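Local coordinates for protein phytase (Debaryomyces castellii, PDB 2GFI) that probably releases phosphate from phytate (inositol hexakisphosphate) at the 3-position, as a 3-phytase of the histidine acid phosphatase family, at residues K84-K89 / S253-Y258; G99-L104 / C272-N277; N217-I222 / A297-T302; G344-D349 / V366-Q371. All blocks are in the same frame, centred on the assembly; numbering follows the deposited sequence.

How the contacts relate
The four contacts form two neighbouring pairs. Contacts 1 and 2 have centres about 13 Å apart and touch: Phe256 CE1 lies 3.3 Å from Phe275 CD2, and Leu255 CD1 lies 3.7 Å from Ile274 CD1. Contacts 3 and 4 have centres about 16 Å apart and meet where Ala297 CB comes within 3.6 Å of Ile347 CG2. The pairs do not touch; the nearest atoms of contacts 1 and 4 are about 9 Å apart, and the centres of contacts 2 and 3 about 34 Å. Contact 4 lies near the predicted active site: the side chain of Ile368 is about 8 Å from that of Asp333, the probable proton donor. Contacts 1-3 lie away from this site.

Contact 1 (K84-K89 / S253-Y258); sequences KAVYEK and SNLFGY
Next to Tyr87, which meets Tyr258 across the contact, Lys84 NZ makes a 2.8 Å salt bridge with Glu88 OE2. The lysine reaches the carboxylate oxygen on its anti side, 19° out of the carboxylate plane. The same oxygen lies at the edge of the Tyr87 ring, in its plane. This bond spans one turn of the helix and makes no contact with residues 253-258.

Across the contact there are only van der Waals meetings. Val86 carries one of them. Its CG1 comes 3.6 Å from Leu255 CD2, and the two side chains lie slantwise across each other. Val86 CG2 lies further along, 4.3 Å from Asn254 CB.

The parts joined are helix 77-91 and helix 249-266. Their segment axes approach to 10.3 Å and cross at -113°, far from parallel, so the touching patch is short. The two helices probably belong to the helical part of the histidine acid phosphatase fold, beside its alpha/beta part.

The second meeting is between the tyrosines. Tyr258 has CG anti to its own backbone N (chi1 -169°), which extends the ring toward the other helix. Its OH ends 3.4 Å from Tyr87 CD1, in an oblique approach to that ring. In return Tyr87 CB sits at the edge of the Tyr258 ring, 4.2 Å from Tyr258 CE1. The rings therefore do not stack on each other. Tyr87 OH is bonded to Tyr108 O, which fixes the far end of that ring. Phe111 packs edge-to-face with Tyr258, and Leu255 also touches Met271.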
loop_
_atom_site.group_PDB
_atom_site.type_symbol
_atom_site.label_atom_id
_atom_site.label_comp_id
_atom_site.label_asym_id
_atom_site.label_seq_id
_atom_site.Cartn_x
_atom_site.Cartn_y
_atom_site.Cartn_z
ATOM N N LYS A 84 27.221 6.326 21.795
ATOM C CA LYS A 84 27.303 7.468 22.719
ATOM C C LYS A 84 28.583 8.301 22.466
ATOM O O LYS A 84 28.522 9.540 22.384
ATOM C CB LYS A 84 27.200 6.989 24.165
ATOM C CG LYS A 84 27.100 8.116 25.195
ATOM C CD LYS A 84 26.255 9.238 24.656
ATOM C CE LYS A 84 25.708 10.149 25.772
ATOM N NZ LYS A 84 26.754 10.835 26.540
ATOM N N ALA A 85 29.719 7.621 22.341
ATOM C CA ALA A 85 30.983 8.247 21.923
ATOM C C ALA A 85 30.905 9.019 20.582
ATOM O O ALA A 85 31.417 10.138 20.470
ATOM C CB ALA A 85 32.145 7.213 21.918
ATOM N N VAL A 86 30.262 8.444 19.569
ATOM C CA VAL A 86 30.086 9.163 18.312
ATOM C C VAL A 86 29.179 10.351 18.527
ATOM O O VAL A 86 29.465 11.441 18.039
ATOM C CB VAL A 86 29.560 8.276 17.135
ATOM C CG1 VAL A 86 29.543 9.098 15.812
ATOM C CG2 VAL A 86 30.471 7.082 16.925
ATOM N N TYR A 87 28.080 10.156 19.251
ATOM C CA TYR A 87 27.165 11.240 19.525
ATOM C C TYR A 87 27.914 12.425 20.163
ATOM O O TYR A 87 27.671 13.581 19.813
ATOM C CB TYR A 87 26.046 10.758 20.458
ATOM C CG TYR A 87 25.135 11.874 20.968
ATOM C CD1 TYR A 87 24.008 12.287 20.233
ATOM C CD2 TYR A 87 25.389 12.493 22.206
ATOM C CE1 TYR A 87 23.159 13.306 20.717
ATOM C CE2 TYR A 87 24.569 13.484 22.698
ATOM C CZ TYR A 87 23.464 13.893 21.943
ATOM O OH TYR A 87 22.681 14.878 22.452
ATOM N N GLU A 88 28.796 12.113 21.127
ATOM C CA GLU A 88 29.552 13.099 21.877
ATOM C C GLU A 88 30.587 13.796 20.983
ATOM O O GLU A 88 30.726 15.014 21.077
ATOM C CB GLU A 88 30.196 12.472 23.122
ATOM C CG GLU A 88 29.245 12.243 24.308
ATOM C CD GLU A 88 28.383 13.469 24.681
ATOM O OE1 GLU A 88 28.797 14.638 24.466
ATOM O OE2 GLU A 88 27.260 13.286 25.222
ATOM N N LYS A 89 31.286 13.035 20.124
ATOM C CA LYS A 89 32.147 13.629 19.091
ATOM C C LYS A 89 31.354 14.607 18.228
ATOM O O LYS A 89 31.816 15.715 17.991
ATOM C CB LYS A 89 32.826 12.573 18.212
ATOM C CG LYS A 89 33.990 11.902 18.905
ATOM C CD LYS A 89 34.611 10.736 18.142
ATOM C CE LYS A 89 35.566 11.227 17.051
ATOM N NZ LYS A 89 36.408 10.099 16.543
ATOM N N SER A 253 30.899 4.346 10.150
ATOM C CA SER A 253 30.474 2.970 10.101
ATOM C C SER A 253 29.499 2.609 11.232
ATOM O O SER A 253 28.568 1.864 11.028
ATOM C CB SER A 253 31.681 2.080 10.188
ATOM O OG SER A 253 31.260 0.746 10.009
ATOM N N ASN A 254 29.721 3.178 12.413
ATOM C CA ASN A 254 28.864 3.002 13.574
ATOM C C ASN A 254 27.554 3.753 13.480
ATOM O O ASN A 254 26.582 3.461 14.168
ATOM C CB ASN A 254 29.644 3.428 14.822
ATOM C CG ASN A 254 30.631 2.373 15.251
ATOM O OD1 ASN A 254 31.709 2.666 15.781
ATOM N ND2 ASN A 254 30.271 1.128 15.010
ATOM N N LEU A 255 27.485 4.701 12.574
ATOM C CA LEU A 255 26.287 5.487 12.477
ATOM C C LEU A 255 25.196 4.688 11.768
ATOM O O LEU A 255 24.010 4.987 11.912
ATOM C CB LEU A 255 26.582 6.824 11.797
ATOM C CG LEU A 255 27.382 7.840 12.582
ATOM C CD1 LEU A 255 27.555 9.160 11.735
ATOM C CD2 LEU A 255 26.678 8.098 13.893
ATOM N N PHE A 256 25.602 3.669 11.009
ATOM C CA PHE A 256 24.624 2.692 10.465
ATOM C C PHE A 256 23.902 1.950 11.548
ATOM O O PHE A 256 22.675 1.910 11.522
ATOM C CB PHE A 256 25.246 1.677 9.500
ATOM C CG PHE A 256 25.669 2.265 8.222
ATOM C CD1 PHE A 256 24.747 2.460 7.199
ATOM C CD2 PHE A 256 27.003 2.640 8.028
ATOM C CE1 PHE A 256 25.165 3.018 5.975
ATOM C CE2 PHE A 256 27.428 3.185 6.840
ATOM C CZ PHE A 256 26.506 3.376 5.798
ATOM N N GLY A 257 24.642 1.383 12.504
ATOM C CA GLY A 257 24.013 0.743 13.670
ATOM C C GLY A 257 23.215 1.762 14.490
ATOM O O GLY A 257 22.115 1.486 14.993
ATOM N N TYR A 258 23.760 2.954 14.634
ATOM C CA TYR A 258 23.092 4.002 15.373
ATOM C C TYR A 258 21.709 4.239 14.739
ATOM O O TYR A 258 20.698 4.282 15.433
ATOM C CB TYR A 258 23.988 5.254 15.295
ATOM C CG TYR A 258 23.608 6.395 16.202
ATOM C CD1 TYR A 258 24.520 6.888 17.162
ATOM C CD2 TYR A 258 22.350 7.018 16.099
ATOM C CE1 TYR A 258 24.194 7.956 17.981
ATOM C CE2 TYR A 258 22.025 8.080 16.904
ATOM C CZ TYR A 258 22.948 8.549 17.848
ATOM O OH TYR A 258 22.590 9.603 18.672
#

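Contact 2 (G99-L104 / C272-N277); sequences GELAFL and CDIFTN
The apolar contacts converge on Ile274. Its CG2 methyl sits 3.7 Å from Leu101 CD2 and also 3.7 Å from Phe103 CE2. The methyl meets the phenylalanine at the ring edge, near the ring plane, and the two side chains cross at about a right angle. Glu100 adds its CB, 4.0 Å from Ile274 CG2. Ile274 holds CG1 between its backbone N and carbonyl carbon (chi1 72°). This leaves CG2 for residues 99-104, while CG1 lies over the centre of the Phe275 ring, 3.6 Å above its plane. One polar atom is a further van der Waals neighbour of the methyl: Glu100 O lies 3.6 Å from Ile274 CG2.

The polar part depends on a third residue. Glu100 OE2 and Ile274 O lie 3.6 Å apart and no hydrogen bond joins them. Arg237 serves both: its NE forms a salt bridge with Glu100 OE2, and its NH2 donates to Ile274 O.

Covalent and capping bonds fix the chain around residues 272-277. Cys272 forms a disulfide with Cys259. Thr276 is the N-cap of helix 277-295: its side chain caps a backbone N just past the segment and its own N donates to Glu279 OE1, consistent with a capping box.

The contact thus joins a 3-10 turn to the loop before a helix. One methyl, Ile274 CG2, makes most of the apolar contacts. The two oxygens at its edge can lie close, probably because the Arg237 guanidinium, bonded to both, balances the carboxylate charge and satisfies the carbonyl.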
loop_
_atom_site.group_PDB
_atom_site.type_symbol
_atom_site.label_atom_id
_atom_site.label_comp_id
_atom_site.label_asym_id
_atom_site.label_seq_id
_atom_site.Cartn_x
_atom_site.Cartn_y
_atom_site.Cartn_z
ATOM N N GLY A 99 23.575 20.639 6.025
ATOM C CA GLY A 99 23.375 19.440 5.230
ATOM C C GLY A 99 22.660 18.309 5.962
ATOM O O GLY A 99 21.759 18.531 6.772
ATOM N N GLU A 100 23.052 17.082 5.650
ATOM C CA GLU A 100 22.440 15.892 6.242
ATOM C C GLU A 100 22.557 15.853 7.738
ATOM O O GLU A 100 21.757 15.211 8.383
ATOM C CB GLU A 100 23.109 14.603 5.758
ATOM C CG GLU A 100 23.301 14.488 4.280
ATOM C CD GLU A 100 24.755 14.610 3.927
ATOM O OE1 GLU A 100 25.366 15.734 4.062
ATOM O OE2 GLU A 100 25.275 13.552 3.539
ATOM N N LEU A 101 23.597 16.477 8.289
ATOM C CA LEU A 101 23.830 16.404 9.738
ATOM C C LEU A 101 23.156 17.527 10.522
ATOM O O LEU A 101 23.303 17.599 11.742
ATOM C CB LEU A 101 25.325 16.345 10.042
ATOM C CG LEU A 101 26.103 15.144 9.484
ATOM C CD1 LEU A 101 27.539 15.223 9.946
ATOM C CD2 LEU A 101 25.460 13.832 9.919
ATOM N N ALA A 102 22.379 18.372 9.845
ATOM C CA ALA A 102 21.765 19.544 10.523
ATOM C C ALA A 102 20.873 19.206 11.709
ATOM O O ALA A 102 20.764 19.993 12.654
ATOM C CB ALA A 102 20.997 20.440 9.528
ATOM N N PHE A 103 20.199 18.061 11.656
ATOM C CA PHE A 103 19.296 17.682 12.744
ATOM C C PHE A 103 20.054 17.634 14.082
ATOM O O PHE A 103 19.426 17.663 15.149
ATOM C CB PHE A 103 18.647 16.318 12.459
ATOM C CG PHE A 103 19.646 15.176 12.408
ATOM C CD1 PHE A 103 19.963 14.455 13.559
ATOM C CD2 PHE A 103 20.278 14.832 11.209
ATOM C CE1 PHE A 103 20.886 13.410 13.514
ATOM C CE2 PHE A 103 21.223 13.802 11.168
ATOM C CZ PHE A 103 21.497 13.066 12.310
ATOM N N LEU A 104 21.383 17.531 14.005
ATOM C CA LEU A 104 22.269 17.488 15.184
ATOM C C LEU A 104 22.200 18.738 16.026
ATOM O O LEU A 104 22.386 18.662 17.229
ATOM C CB LEU A 104 23.720 17.220 14.792
ATOM C CG LEU A 104 24.001 15.831 14.198
ATOM C CD1 LEU A 104 25.411 15.750 13.718
ATOM C CD2 LEU A 104 23.724 14.735 15.229
ATOM N N CYS A 272 19.432 7.786 10.084
ATOM C CA CYS A 272 19.153 7.003 8.865
ATOM C C CYS A 272 19.158 7.871 7.607
ATOM O O CYS A 272 19.313 7.330 6.482
ATOM C CB CYS A 272 17.811 6.294 8.938
ATOM S SG CYS A 272 17.813 5.009 10.176
ATOM N N ASP A 273 18.981 9.181 7.790
ATOM C CA ASP A 273 18.886 10.074 6.610
ATOM C C ASP A 273 20.181 10.530 6.030
ATOM O O ASP A 273 20.174 11.247 5.050
ATOM C CB ASP A 273 18.091 11.304 6.946
ATOM C CG ASP A 273 16.773 10.961 7.469
ATOM O OD1 ASP A 273 16.261 9.870 7.087
ATOM O OD2 ASP A 273 16.180 11.689 8.268
ATOM N N ILE A 274 21.290 10.127 6.622
ATOM C CA ILE A 274 22.586 10.710 6.220
ATOM C C ILE A 274 23.285 9.859 5.171
ATOM O O ILE A 274 24.314 10.249 4.628
ATOM C CB ILE A 274 23.480 10.902 7.464
ATOM C CG1 ILE A 274 23.981 9.553 7.979
ATOM C CG2 ILE A 274 22.725 11.711 8.542
ATOM C CD1 ILE A 274 25.048 9.669 9.092
ATOM N N PHE A 275 22.718 8.689 4.872
ATOM C CA PHE A 275 23.378 7.785 3.911
ATOM C C PHE A 275 22.601 7.631 2.614
ATOM O O PHE A 275 21.350 7.729 2.598
ATOM C CB PHE A 275 23.642 6.408 4.552
ATOM C CG PHE A 275 24.637 6.453 5.667
ATOM C CD1 PHE A 275 25.945 6.896 5.424
ATOM C CD2 PHE A 275 24.277 6.080 6.955
ATOM C CE1 PHE A 275 26.873 6.948 6.424
ATOM C CE2 PHE A 275 25.214 6.135 7.979
ATOM C CZ PHE A 275 26.512 6.560 7.709
ATOM N N THR A 276 23.343 7.374 1.546
ATOM C CA THR A 276 22.755 7.037 0.264
ATOM C C THR A 276 22.471 5.559 0.244
ATOM O O THR A 276 23.085 4.817 0.998
ATOM C CB THR A 276 23.694 7.384 -0.896
ATOM O OG1 THR A 276 24.895 6.603 -0.803
ATOM C CG2 THR A 276 24.122 8.883 -0.849
ATOM N N ASN A 277 21.558 5.128 -0.638
ATOM C CA ASN A 277 21.290 3.698 -0.829
ATOM C C ASN A 277 22.572 2.925 -1.098
ATOM O O ASN A 277 22.794 1.833 -0.576
ATOM C CB ASN A 277 20.313 3.489 -1.996
ATOM C CG ASN A 277 18.914 3.900 -1.646
ATOM O OD1 ASN A 277 18.713 4.857 -0.881
ATOM N ND2 ASN A 277 17.931 3.175 -2.175
#

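Contact 3 (N217-I222 / A297-T302); sequences NANTAI and AGNNMT
An Asx turn at the start of helix 302-318 forms one side of this contact, with Asn299 and Gly298 facing Ala218 and Asn219. The other side is a type I beta turn, Asn217 to Thr220, leading into the short helix 220-223. Residues 299 to 302 also form a type I turn.

Asn299 does most of the polar work. Its OD1 accepts from Met301 N at 3.0 Å, in the carbonyl plane and on a lone pair. The N-H points well at the oxygen, at 159°. With CG anti to the backbone N (chi1 -171°), the other end of the amide reaches toward residues 217-222. There ND2 lies 3.9 Å from Ala218 CB and donates to a water at 2.6 Å. That water also takes a weak bond from Asn219 N, so it bridges the two turns. Asn299 ND2 has a further partner in Asn215 O. If an alanine stood here, Met301 N would probably lose its cap, and the water and Asn215 O would be left without their shared donor.

The Asn219 side chain lies against the backbone of Gly298 and Asn299; which way round its amide sits is doubtful. Asn219 also touches Tyr293 of helix 277-295, and Met301 packs on Tyr214. The contact therefore joins the turn at 217-220 to the loop between helices 277-295 and 302-318.

Asn217 O closes the first turn by accepting twice, from Thr220 N and from Thr220 OG1. Thr220 OG1 lies 3.0 Å from Asn217 O, in the carbonyl plane, with a C=O to donor angle of 151°.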
loop_
_atom_site.group_PDB
_atom_site.type_symbol
_atom_site.label_atom_id
_atom_site.label_comp_id
_atom_site.label_asym_id
_atom_site.label_seq_id
_atom_site.Cartn_x
_atom_site.Cartn_y
_atom_site.Cartn_z
ATOM N N ASN A 217 36.235 -14.991 15.202
ATOM C CA ASN A 217 37.087 -14.020 14.531
ATOM C C ASN A 217 38.167 -14.600 13.641
ATOM O O ASN A 217 39.023 -13.873 13.159
ATOM C CB ASN A 217 37.657 -13.031 15.536
ATOM C CG ASN A 217 36.570 -12.251 16.228
ATOM O OD1 ASN A 217 36.433 -12.302 17.461
ATOM N ND2 ASN A 217 35.750 -11.557 15.443
ATOM N N ALA A 218 38.102 -15.905 13.390
ATOM C CA ALA A 218 39.091 -16.574 12.558
ATOM C C ALA A 218 39.295 -15.907 11.205
ATOM O O ALA A 218 40.383 -15.970 10.649
ATOM C CB ALA A 218 38.729 -18.033 12.359
ATOM N N ASN A 219 38.256 -15.284 10.661
ATOM C CA ASN A 219 38.321 -14.819 9.279
ATOM C C ASN A 219 38.284 -13.317 9.136
ATOM O O ASN A 219 37.986 -12.812 8.063
ATOM C CB ASN A 219 37.194 -15.432 8.471
ATOM C CG ASN A 219 37.330 -16.921 8.336
ATOM O OD1 ASN A 219 36.376 -17.700 8.616
ATOM N ND2 ASN A 219 38.515 -17.351 7.902
ATOM N N THR A 220 38.597 -12.602 10.213
ATOM C CA THR A 220 38.491 -11.154 10.190
ATOM C C THR A 220 39.343 -10.497 9.106
ATOM O O THR A 220 38.899 -9.526 8.513
ATOM C CB THR A 220 38.805 -10.545 11.579
ATOM O OG1 THR A 220 39.907 -11.243 12.148
ATOM C CG2 THR A 220 37.678 -10.850 12.572
ATOM N N ALA A 221 40.550 -11.010 8.856
ATOM C CA ALA A 221 41.454 -10.408 7.865
ATOM C C ALA A 221 40.894 -10.479 6.434
ATOM O O ALA A 221 41.073 -9.537 5.662
ATOM C CB ALA A 221 42.883 -11.031 7.934
ATOM N N ILE A 222 40.242 -11.598 6.098
ATOM C CA ILE A 222 39.478 -11.750 4.852
ATOM C C ILE A 222 38.379 -10.698 4.782
ATOM O O ILE A 222 38.271 -9.934 3.824
ATOM C CB ILE A 222 38.811 -13.148 4.772
ATOM C CG1 ILE A 222 39.888 -14.255 4.726
ATOM C CG2 ILE A 222 37.909 -13.210 3.556
ATOM C CD1 ILE A 222 39.334 -15.743 4.699
ATOM N N ALA A 297 28.961 -20.656 7.007
ATOM C CA ALA A 297 29.828 -21.639 6.376
ATOM C C ALA A 297 31.232 -21.120 6.040
ATOM O O ALA A 297 32.115 -21.902 5.676
ATOM C CB ALA A 297 29.139 -22.225 5.124
ATOM N N GLY A 298 31.429 -19.814 6.146
ATOM C CA GLY A 298 32.766 -19.221 6.004
ATOM C C GLY A 298 33.673 -19.714 7.117
ATOM O O GLY A 298 34.868 -19.820 6.946
ATOM N N ASN A 299 33.093 -20.012 8.268
ATOM C CA ASN A 299 33.844 -20.490 9.410
ATOM C C ASN A 299 33.678 -22.011 9.524
ATOM O O ASN A 299 32.536 -22.509 9.653
ATOM C CB ASN A 299 33.383 -19.783 10.691
ATOM C CG ASN A 299 34.290 -20.075 11.883
ATOM O OD1 ASN A 299 34.382 -21.212 12.338
ATOM N ND2 ASN A 299 34.954 -19.038 12.404
ATOM N N ASN A 300 34.814 -22.728 9.478
ATOM C CA ASN A 300 34.821 -24.192 9.459
ATOM C C ASN A 300 34.141 -24.844 10.676
ATOM O O ASN A 300 33.739 -26.012 10.622
ATOM C CB ASN A 300 36.249 -24.768 9.190
ATOM C CG ASN A 300 37.330 -24.358 10.256
ATOM O OD1 ASN A 300 37.028 -23.824 11.334
ATOM N ND2 ASN A 300 38.621 -24.634 9.928
ATOM N N MET A 301 33.970 -24.088 11.755
ATOM C CA MET A 301 33.447 -24.668 12.982
ATOM C C MET A 301 31.944 -24.647 13.123
ATOM O O MET A 301 31.395 -25.352 13.957
ATOM C CB MET A 301 34.115 -24.051 14.221
ATOM C CG MET A 301 35.519 -24.588 14.482
ATOM S SD MET A 301 35.578 -26.416 14.549
ATOM C CE MET A 301 34.664 -26.684 16.058
ATOM N N THR A 302 31.258 -23.866 12.296
ATOM C CA THR A 302 29.819 -23.634 12.497
ATOM C C THR A 302 28.953 -24.802 12.090
ATOM O O THR A 302 27.883 -25.009 12.667
ATOM C CB THR A 302 29.344 -22.373 11.765
ATOM O OG1 THR A 302 29.585 -22.526 10.354
ATOM C CG2 THR A 302 30.145 -21.142 12.237
HETATM O O HOH W 1 35.430 -16.578 11.714
#

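Contact 4 (G344-D349 / V366-Q371); sequences GILIPD and VGITPQ
Leu346 reaches across to Ile368, and its contacts begin at CB. Leu346 CB lies 4.0 Å from Ile368 CD1 and 4.1 Å from Ile368 CG1. Further out, CG stands anti to the carbonyl carbon and beside the backbone N (chi1 -73°), which carries the CD1 branch alongside the isoleucine. Leu346 CD1 ends 3.9 Å from Ile368 CG1. The same methyl, Leu346 CD1, is 4.5 Å from Gly367 O, a looser contact. The two chains lie side by side and run opposite ways, so the base of the leucine meets the tip of the isoleucine.

Apart from the loose approach to Gly367 O, the contact is apolar. That oxygen is satisfied by Asn46 ND2, and Leu346 also touches Ile392 of strand 385-392. Gly344, with positive phi, follows helix 333-343 and starts the loop that carries Leu346.

The next residues after Ile368 lead to the predicted active site. Thr369 touches Asp333, the predicted proton donor, and Gln371 touches His70, the predicted nucleophile. The leucine-isoleucine pair probably lies just behind the active site, as predicted for this histidine acid phosphatase.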
loop_
_atom_site.group_PDB
_atom_site.type_symbol
_atom_site.label_atom_id
_atom_site.label_comp_id
_atom_site.label_asym_id
_atom_site.label_seq_id
_atom_site.Cartn_x
_atom_site.Cartn_y
_atom_site.Cartn_z
ATOM N N GLY A 344 21.524 -25.363 6.042
ATOM C CA GLY A 344 21.999 -25.343 4.675
ATOM C C GLY A 344 21.011 -24.943 3.604
ATOM O O GLY A 344 21.231 -25.207 2.442
ATOM N N ILE A 345 19.943 -24.258 3.955
ATOM C CA ILE A 345 18.994 -23.796 2.936
ATOM C C ILE A 345 19.211 -22.343 2.481
ATOM O O ILE A 345 18.716 -21.919 1.435
ATOM C CB ILE A 345 17.551 -24.023 3.425
ATOM C CG1 ILE A 345 17.324 -23.285 4.742
ATOM C CG2 ILE A 345 17.316 -25.509 3.574
ATOM C CD1 ILE A 345 15.870 -23.250 5.168
ATOM N N LEU A 346 19.922 -21.565 3.281
ATOM C CA LEU A 346 20.181 -20.177 2.909
ATOM C C LEU A 346 21.686 -19.898 2.834
ATOM O O LEU A 346 22.136 -18.756 2.969
ATOM C CB LEU A 346 19.433 -19.225 3.840
ATOM C CG LEU A 346 17.919 -19.198 3.587
ATOM C CD1 LEU A 346 17.220 -18.484 4.716
ATOM C CD2 LEU A 346 17.588 -18.532 2.239
ATOM N N ILE A 347 22.438 -20.970 2.570
ATOM C CA ILE A 347 23.906 -20.947 2.526
ATOM C C ILE A 347 24.402 -20.990 1.067
ATOM O O ILE A 347 24.011 -21.861 0.303
ATOM C CB ILE A 347 24.482 -22.147 3.383
ATOM C CG1 ILE A 347 23.877 -22.165 4.788
ATOM C CG2 ILE A 347 26.016 -22.143 3.431
ATOM C CD1 ILE A 347 23.872 -20.819 5.510
ATOM N N PRO A 348 25.269 -20.062 0.676
ATOM C CA PRO A 348 25.803 -20.066 -0.693
ATOM C C PRO A 348 26.734 -21.273 -0.880
ATOM O O PRO A 348 27.265 -21.784 0.110
ATOM C CB PRO A 348 26.607 -18.760 -0.766
ATOM C CG PRO A 348 27.020 -18.513 0.596
ATOM C CD PRO A 348 25.843 -18.975 1.491
ATOM N N ASP A 349 26.926 -21.709 -2.127
ATOM C CA ASP A 349 27.839 -22.823 -2.443
ATOM C C ASP A 349 29.279 -22.505 -2.138
ATOM O O ASP A 349 30.063 -23.388 -1.746
ATOM C CB ASP A 349 27.774 -23.153 -3.925
ATOM C CG ASP A 349 26.496 -23.865 -4.302
ATOM O OD1 ASP A 349 25.943 -24.603 -3.434
ATOM O OD2 ASP A 349 25.991 -23.735 -5.448
ATOM N N VAL A 366 20.355 -10.652 7.050
ATOM C CA VAL A 366 19.021 -10.151 7.456
ATOM C C VAL A 366 17.848 -11.023 6.948
ATOM O O VAL A 366 16.755 -10.975 7.508
ATOM C CB VAL A 366 18.854 -8.677 7.027
ATOM C CG1 VAL A 366 18.755 -8.567 5.513
ATOM C CG2 VAL A 366 17.666 -8.037 7.716
ATOM N N GLY A 367 18.079 -11.810 5.889
ATOM C CA GLY A 367 17.080 -12.754 5.391
ATOM C C GLY A 367 16.913 -13.885 6.410
ATOM O O GLY A 367 15.879 -14.573 6.437
ATOM N N ILE A 368 17.925 -14.061 7.262
ATOM C CA ILE A 368 17.940 -15.166 8.219
ATOM C C ILE A 368 17.626 -14.650 9.604
ATOM O O ILE A 368 16.699 -15.164 10.248
ATOM C CB ILE A 368 19.287 -15.950 8.236
ATOM C CG1 ILE A 368 19.722 -16.441 6.838
ATOM C CG2 ILE A 368 19.183 -17.160 9.190
ATOM C CD1 ILE A 368 21.095 -17.303 6.876
ATOM N N THR A 369 18.376 -13.638 10.065
ATOM C CA THR A 369 18.201 -13.138 11.419
ATOM C C THR A 369 17.987 -11.633 11.528
ATOM O O THR A 369 18.875 -10.916 12.011
ATOM C CB THR A 369 19.358 -13.571 12.369
ATOM O OG1 THR A 369 20.587 -12.968 11.941
ATOM C CG2 THR A 369 19.627 -15.093 12.315
ATOM N N PRO A 370 16.812 -11.142 11.124
ATOM C CA PRO A 370 16.445 -9.782 11.441
ATOM C C PRO A 370 16.145 -9.811 12.922
ATOM O O PRO A 370 16.083 -10.905 13.498
ATOM C CB PRO A 370 15.147 -9.588 10.654
ATOM C CG PRO A 370 14.551 -10.979 10.635
ATOM C CD PRO A 370 15.740 -11.820 10.361
ATOM N N GLN A 371 15.955 -8.647 13.540
ATOM C CA GLN A 371 15.476 -8.639 14.930
ATOM C C GLN A 371 14.148 -9.359 14.903
ATOM O O GLN A 371 13.366 -9.158 13.965
ATOM C CB GLN A 371 15.300 -7.228 15.430
ATOM C CG GLN A 371 16.579 -6.441 15.510
ATOM C CD GLN A 371 17.417 -6.793 16.753
ATOM O OE1 GLN A 371 17.113 -7.752 17.461
ATOM N NE2 GLN A 371 18.461 -6.005 17.010
#